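Local atomic coordinates of mandelate racemase/muconate lactonizing enzyme-like protein (Rubrobacter xylanophilus DSM 9941, PDB entry 2QQ6), a protein that is probably a lyase of the mandelate racemase/muconate lactonizing enzyme family and binds a magnesium ion in its barrel domain. Residues B[121-126]-B[339-344]; B[288-293]-B[313-318]. All coordinates share one frame; numbering follows the deposited sequence.

Contact 1 of 2, residues B[121-126]-B[339-344]; sequences RVRLYA and FAVLEW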
loop_
_atom_site.group_PDB
_atom_site.type_symbol
_atom_site.label_atom_id
_atom_site.label_comp_id
_atom_site.label_asym_id
_atom_site.label_seq_id
_atom_site.Cartn_x
_atom_site.Cartn_y
_atom_site.Cartn_z
ATOM N N ARG B 121 -10.064 18.805 25.999
ATOM C CA ARG B 121 -9.720 17.489 26.529
ATOM C C ARG B 121 -10.528 16.423 25.804
ATOM O O ARG B 121 -11.761 16.528 25.691
ATOM C CB ARG B 121 -9.975 17.413 28.030
ATOM C CG ARG B 121 -11.420 17.264 28.442
ATOM C CD ARG B 121 -11.481 17.067 29.953
ATOM N NE ARG B 121 -12.620 16.261 30.380
ATOM C CZ ARG B 121 -12.621 15.529 31.489
ATOM N NH1 ARG B 121 -11.547 15.512 32.264
ATOM N NH2 ARG B 121 -13.687 14.808 31.819
ATOM N N VAL B 122 -9.815 15.398 25.324
ATOM C CA VAL B 122 -10.415 14.309 24.562
ATOM C C VAL B 122 -10.564 12.970 25.284
ATOM O O VAL B 122 -9.648 12.461 25.935
ATOM C CB VAL B 122 -9.649 14.083 23.228
ATOM C CG1 VAL B 122 -8.995 15.385 22.788
ATOM C CG2 VAL B 122 -8.625 12.950 23.359
ATOM N N ARG B 123 -11.749 12.402 25.121
ATOM C CA ARG B 123 -12.112 11.136 25.726
ATOM C C ARG B 123 -11.568 9.931 24.966
ATOM O O ARG B 123 -11.553 9.902 23.732
ATOM C CB ARG B 123 -13.629 11.077 25.813
ATOM C CG ARG B 123 -14.197 9.781 26.247
ATOM C CD ARG B 123 -15.668 9.831 25.972
ATOM N NE ARG B 123 -16.306 8.548 26.203
ATOM C CZ ARG B 123 -17.537 8.259 25.806
ATOM N NH1 ARG B 123 -18.250 9.171 25.157
ATOM N NH2 ARG B 123 -18.052 7.063 26.064
ATOM N N LEU B 124 -11.130 8.933 25.722
ATOM C CA LEU B 124 -10.569 7.714 25.152
ATOM C C LEU B 124 -11.467 6.519 25.400
ATOM O O LEU B 124 -12.482 6.625 26.092
ATOM C CB LEU B 124 -9.223 7.408 25.793
ATOM C CG LEU B 124 -8.155 8.481 25.743
ATOM C CD1 LEU B 124 -7.103 8.144 26.765
ATOM C CD2 LEU B 124 -7.573 8.578 24.347
ATOM N N TYR B 125 -11.077 5.388 24.810
ATOM C CA TYR B 125 -11.762 4.109 25.000
ATOM C C TYR B 125 -10.657 3.065 25.204
ATOM O O TYR B 125 -9.563 3.170 24.622
ATOM C CB TYR B 125 -12.717 3.771 23.826
ATOM C CG TYR B 125 -12.144 3.239 22.521
ATOM C CD1 TYR B 125 -11.743 1.909 22.404
ATOM C CD2 TYR B 125 -12.120 4.035 21.364
ATOM C CE1 TYR B 125 -11.347 1.375 21.176
ATOM C CE2 TYR B 125 -11.724 3.505 20.130
ATOM C CZ TYR B 125 -11.346 2.170 20.047
ATOM O OH TYR B 125 -11.001 1.606 18.836
ATOM N N ALA B 126 -10.918 2.091 26.072
ATOM C CA ALA B 126 -9.915 1.078 26.377
ATOM C C ALA B 126 -10.134 -0.273 25.702
ATOM O O ALA B 126 -11.184 -0.907 25.849
ATOM C CB ALA B 126 -9.811 0.900 27.890
ATOM N N PHE B 339 -15.796 14.597 16.580
ATOM C CA PHE B 339 -14.975 13.657 17.319
ATOM C C PHE B 339 -15.848 12.907 18.301
ATOM O O PHE B 339 -16.764 13.479 18.895
ATOM C CB PHE B 339 -13.871 14.356 18.099
ATOM C CG PHE B 339 -13.190 13.452 19.081
ATOM C CD1 PHE B 339 -12.426 12.374 18.637
ATOM C CD2 PHE B 339 -13.386 13.612 20.442
ATOM C CE1 PHE B 339 -11.879 11.464 19.540
ATOM C CE2 PHE B 339 -12.842 12.705 21.342
ATOM C CZ PHE B 339 -12.087 11.630 20.886
ATOM N N ALA B 340 -15.550 11.624 18.472
ATOM C CA ALA B 340 -16.295 10.765 19.384
ATOM C C ALA B 340 -15.381 10.195 20.475
ATOM O O ALA B 340 -15.434 10.647 21.613
ATOM C CB ALA B 340 -16.950 9.646 18.600
ATOM N N VAL B 341 -14.559 9.203 20.133
ATOM C CA VAL B 341 -13.629 8.609 21.092
ATOM C C VAL B 341 -12.355 8.122 20.442
ATOM O O VAL B 341 -12.368 7.558 19.347
ATOM C CB VAL B 341 -14.213 7.394 21.859
ATOM C CG1 VAL B 341 -14.586 7.802 23.284
ATOM C CG2 VAL B 341 -15.396 6.819 21.116
ATOM N N LEU B 342 -11.248 8.334 21.143
ATOM C CA LEU B 342 -9.944 7.911 20.662
ATOM C C LEU B 342 -9.589 6.603 21.378
ATOM O O LEU B 342 -9.954 6.388 22.539
ATOM C CB LEU B 342 -8.902 9.005 20.943
ATOM C CG LEU B 342 -7.434 8.713 20.638
ATOM C CD1 LEU B 342 -7.286 8.223 19.226
ATOM C CD2 LEU B 342 -6.620 9.955 20.854
ATOM N N GLU B 343 -8.893 5.722 20.669
ATOM C CA GLU B 343 -8.516 4.442 21.228
ATOM C C GLU B 343 -7.211 4.450 21.995
ATOM O O GLU B 343 -6.272 5.174 21.659
ATOM C CB GLU B 343 -8.417 3.390 20.125
ATOM C CG GLU B 343 -7.604 2.165 20.525
ATOM C CD GLU B 343 -7.662 1.051 19.502
ATOM O OE1 GLU B 343 -7.780 1.355 18.298
ATOM O OE2 GLU B 343 -7.577 -0.134 19.903
ATOM N N TRP B 344 -7.177 3.637 23.047
ATOM C CA TRP B 344 -5.986 3.450 23.855
ATOM C C TRP B 344 -5.880 1.931 23.861
ATOM O O TRP B 344 -6.852 1.234 24.153
ATOM C CB TRP B 344 -6.161 4.001 25.274
ATOM C CG TRP B 344 -4.901 3.858 26.098
ATOM C CD1 TRP B 344 -3.634 4.238 25.737
ATOM C CD2 TRP B 344 -4.784 3.273 27.402
ATOM N NE1 TRP B 344 -2.740 3.924 26.732
ATOM C CE2 TRP B 344 -3.419 3.331 27.766
ATOM C CE3 TRP B 344 -5.700 2.707 28.300
ATOM C CZ2 TRP B 344 -2.948 2.845 28.991
ATOM C CZ3 TRP B 344 -5.231 2.224 29.517
ATOM C CH2 TRP B 344 -3.868 2.296 29.850
#

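Contact 2 of 2, residues B[288-293]-B[313-318]; sequences VMPDVA and IPFAPH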
loop_
_atom_site.group_PDB
_atom_site.type_symbol
_atom_site.label_atom_id
_atom_site.label_comp_id
_atom_site.label_asym_id
_atom_site.label_seq_id
_atom_site.Cartn_x
_atom_site.Cartn_y
_atom_site.Cartn_z
ATOM N N VAL B 288 -16.429 6.032 11.627
ATOM C CA VAL B 288 -15.213 5.945 10.832
ATOM C C VAL B 288 -14.065 5.931 11.800
ATOM O O VAL B 288 -14.114 6.609 12.825
ATOM C CB VAL B 288 -15.007 7.161 9.938
ATOM C CG1 VAL B 288 -14.231 6.750 8.722
ATOM C CG2 VAL B 288 -16.325 7.774 9.567
HETATM N N MSE B 289 -13.021 5.182 11.475
HETATM C CA MSE B 289 -11.901 5.118 12.370
HETATM C C MSE B 289 -10.562 4.895 11.709
HETATM O O MSE B 289 -10.006 3.806 11.792
HETATM C CB MSE B 289 -12.143 4.028 13.387
HETATM C CG MSE B 289 -12.443 2.701 12.772
HETATM SE SE MSE B 289 -12.590 1.289 14.139
HETATM C CE MSE B 289 -10.764 0.510 13.979
ATOM N N PRO B 290 -10.021 5.917 11.034
ATOM C CA PRO B 290 -8.722 5.708 10.403
ATOM C C PRO B 290 -7.664 5.817 11.499
ATOM O O PRO B 290 -7.996 6.073 12.658
ATOM C CB PRO B 290 -8.649 6.843 9.391
ATOM C CG PRO B 290 -9.363 7.941 10.080
ATOM C CD PRO B 290 -10.564 7.245 10.699
ATOM N N ASP B 291 -6.401 5.617 11.144
ATOM C CA ASP B 291 -5.324 5.694 12.121
ATOM C C ASP B 291 -4.318 6.752 11.665
ATOM O O ASP B 291 -3.549 6.527 10.731
ATOM C CB ASP B 291 -4.654 4.319 12.245
ATOM C CG ASP B 291 -3.735 4.207 13.453
ATOM O OD1 ASP B 291 -2.782 5.010 13.560
ATOM O OD2 ASP B 291 -3.956 3.307 14.294
ATOM N N VAL B 292 -4.331 7.902 12.334
ATOM C CA VAL B 292 -3.441 9.013 12.006
ATOM C C VAL B 292 -1.997 8.636 11.696
ATOM O O VAL B 292 -1.379 9.225 10.803
ATOM C CB VAL B 292 -3.429 10.053 13.133
ATOM C CG1 VAL B 292 -2.516 11.210 12.773
ATOM C CG2 VAL B 292 -4.842 10.544 13.384
ATOM N N ALA B 293 -1.456 7.664 12.424
ATOM C CA ALA B 293 -0.076 7.251 12.201
ATOM C C ALA B 293 0.032 6.166 11.148
ATOM O O ALA B 293 1.110 5.607 10.928
ATOM C CB ALA B 293 0.546 6.768 13.503
ATOM N N ILE B 313 -21.434 11.702 10.293
ATOM C CA ILE B 313 -20.833 10.477 10.796
ATOM C C ILE B 313 -19.687 10.730 11.783
ATOM O O ILE B 313 -18.761 11.501 11.508
ATOM C CB ILE B 313 -20.314 9.627 9.643
ATOM C CG1 ILE B 313 -21.512 9.047 8.900
ATOM C CG2 ILE B 313 -19.355 8.552 10.162
ATOM C CD1 ILE B 313 -21.177 7.931 7.956
ATOM N N PRO B 314 -19.741 10.076 12.952
ATOM C CA PRO B 314 -18.727 10.213 13.999
ATOM C C PRO B 314 -17.314 9.807 13.590
ATOM O O PRO B 314 -17.118 8.833 12.874
ATOM C CB PRO B 314 -19.278 9.331 15.112
ATOM C CG PRO B 314 -20.761 9.444 14.925
ATOM C CD PRO B 314 -20.890 9.295 13.443
ATOM N N PHE B 315 -16.340 10.569 14.075
ATOM C CA PHE B 315 -14.923 10.335 13.814
ATOM C C PHE B 315 -14.251 9.747 15.068
ATOM O O PHE B 315 -14.112 10.426 16.087
ATOM C CB PHE B 315 -14.260 11.659 13.449
ATOM C CG PHE B 315 -12.783 11.560 13.211
ATOM C CD1 PHE B 315 -12.288 10.862 12.119
ATOM C CD2 PHE B 315 -11.886 12.180 14.073
ATOM C CE1 PHE B 315 -10.923 10.798 11.880
ATOM C CE2 PHE B 315 -10.519 12.119 13.843
ATOM C CZ PHE B 315 -10.037 11.427 12.750
ATOM N N ALA B 316 -13.834 8.489 14.993
ATOM C CA ALA B 316 -13.201 7.831 16.132
ATOM C C ALA B 316 -11.988 7.048 15.669
ATOM O O ALA B 316 -12.048 5.837 15.512
ATOM C CB ALA B 316 -14.196 6.902 16.801
ATOM N N PRO B 317 -10.860 7.729 15.476
ATOM C CA PRO B 317 -9.622 7.098 15.019
ATOM C C PRO B 317 -9.134 5.885 15.806
ATOM O O PRO B 317 -9.333 5.781 17.014
ATOM C CB PRO B 317 -8.623 8.249 15.043
ATOM C CG PRO B 317 -9.118 9.091 16.164
ATOM C CD PRO B 317 -10.607 9.105 15.934
ATOM N N HIS B 318 -8.494 4.971 15.080
ATOM C CA HIS B 318 -7.920 3.739 15.621
ATOM C C HIS B 318 -6.535 4.166 16.112
ATOM O O HIS B 318 -5.817 4.872 15.410
ATOM C CB HIS B 318 -7.844 2.694 14.485
ATOM C CG HIS B 318 -7.181 1.397 14.854
ATOM N ND1 HIS B 318 -5.879 1.098 14.503
ATOM C CD2 HIS B 318 -7.656 0.299 15.492
ATOM C CE1 HIS B 318 -5.586 -0.125 14.903
ATOM N NE2 HIS B 318 -6.647 -0.633 15.508
#

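Contact 1 of 2, residues B[121-126]-B[339-344]
The ring of Tyr125 carries CB of Glu343 over one face, set toward the rim, while CB of Val341 stands near the ring plane at the edge, 4.0 Å from Tyr125 CD2. A second flat group, the ring of Phe339, meets the carbonyl of the facing strand edge-on: Arg123 O lies in its plane, 3.4 Å from Phe339 CZ. Val341 N, from its own segment, lies over one face of that ring, toward the rim, and Val122 CB approaches obliquely. Over a face of the Arg123 guanidinium sits CG1 of Val341, 3.5 Å from Arg123 NE; the arginine chain is extended from CG to NE and carries its charge past the valine to a salt bridge with Glu212. With Tyr125 CG placed between backbone N and carbonyl carbon (chi1 78°), the ring swings across the neighbouring strand, and its hydroxyl bonds to Lys169.

The two strands run parallel as the first and last of the enolase-superfamily (β/α)7β barrel, and their pairing closes it. Leu342 N donates to Arg123 O at 3.0 Å, almost straight (174°). Tyr125 N donates to Leu342 O (2.7 Å), an acceptor that also receives a CA-H contact from Leu124, and Trp344 N reaches Tyr125 O at 2.9 Å. On the opposite side of the sheet from Tyr125 and Glu343, the side chains of Leu124 and Leu342 lie alongside each other, pointing the same way, with Leu124 CD2 3.7 Å from Leu342 CB. Helix 323-334 covers Val122 and Leu342. Glu343 stretches its carboxylate away from the backbone, where OE1 accepts from Asn319 N.

Contact 2 of 2, residues B[288-293]-B[313-318]
His318, the residue most deeply covered by this contact, is gripped by the facing segment at both its backbone and its ring. Its ND1 donates to Asp291 OD2 at 2.9 Å, using the oxygen's anti lone pair; the acceptor sits near the ring's edge but 25° out of its plane, and ring and carboxylate are turned 61° apart. Meanwhile His318 N bonds to Pro290 O (2.7 Å) from above the carbonyl plane. With CG anti to the backbone N (chi1 176°), the imidazole is brought up to Asp291 and alongside Met289, a selenomethionine whose bent chain brings CE obliquely to within 3.5 Å of His318 CD2. The other carboxylate oxygen, Asp291 OD1, accepts from Ala293 N at 3.2 Å, making Asp291 the N-cap of the short, weakly bonded helix 292-295. One side chain thus both fixes the ring's rotation and caps a helix, and with an alanine here the imidazole would probably be left without its acceptor and set free to turn, while the helix start would lose its cap.

Val288 holds the other end of the contact through its backbone: Val288 N donates to Pro314 O at 3.1 Å, and Val288 O accepts from Ala316 N at 2.9 Å. Its side chain is touched by Phe276, Phe280 and Ala308 of the flanking helices. Between the two ends, Pro290 CG meets Phe315 CE1 at 3.7 Å, the side chains crossing at about a right angle. The pairing joins the sixth and seventh strand positions of the barrel, and a histidine hydrogen-bonded to an aspartate at their C-terminal ends is consistent with the arrangement in mandelate racemase.

Contact 2 is nested along the chain inside the loop closed by contact 1, and in space their centres lie about 10 Å apart. Segment 313-318 is shared ground: it pairs with 288-293 on one flank and meets 339-344 on the other, where Ala340 N probably donates to Phe315 O at 3.0 Å. Sixth, seventh, eighth and first barrel positions are thereby linked in series. At the magnesium end the two contacts converge, Glu343 packing against His318. The ion is bound by Asp216, Glu242 and Glu268; the side chain of His318 comes within about 4 Å of a magnesium ion, and that of Glu343 within about 6 Å.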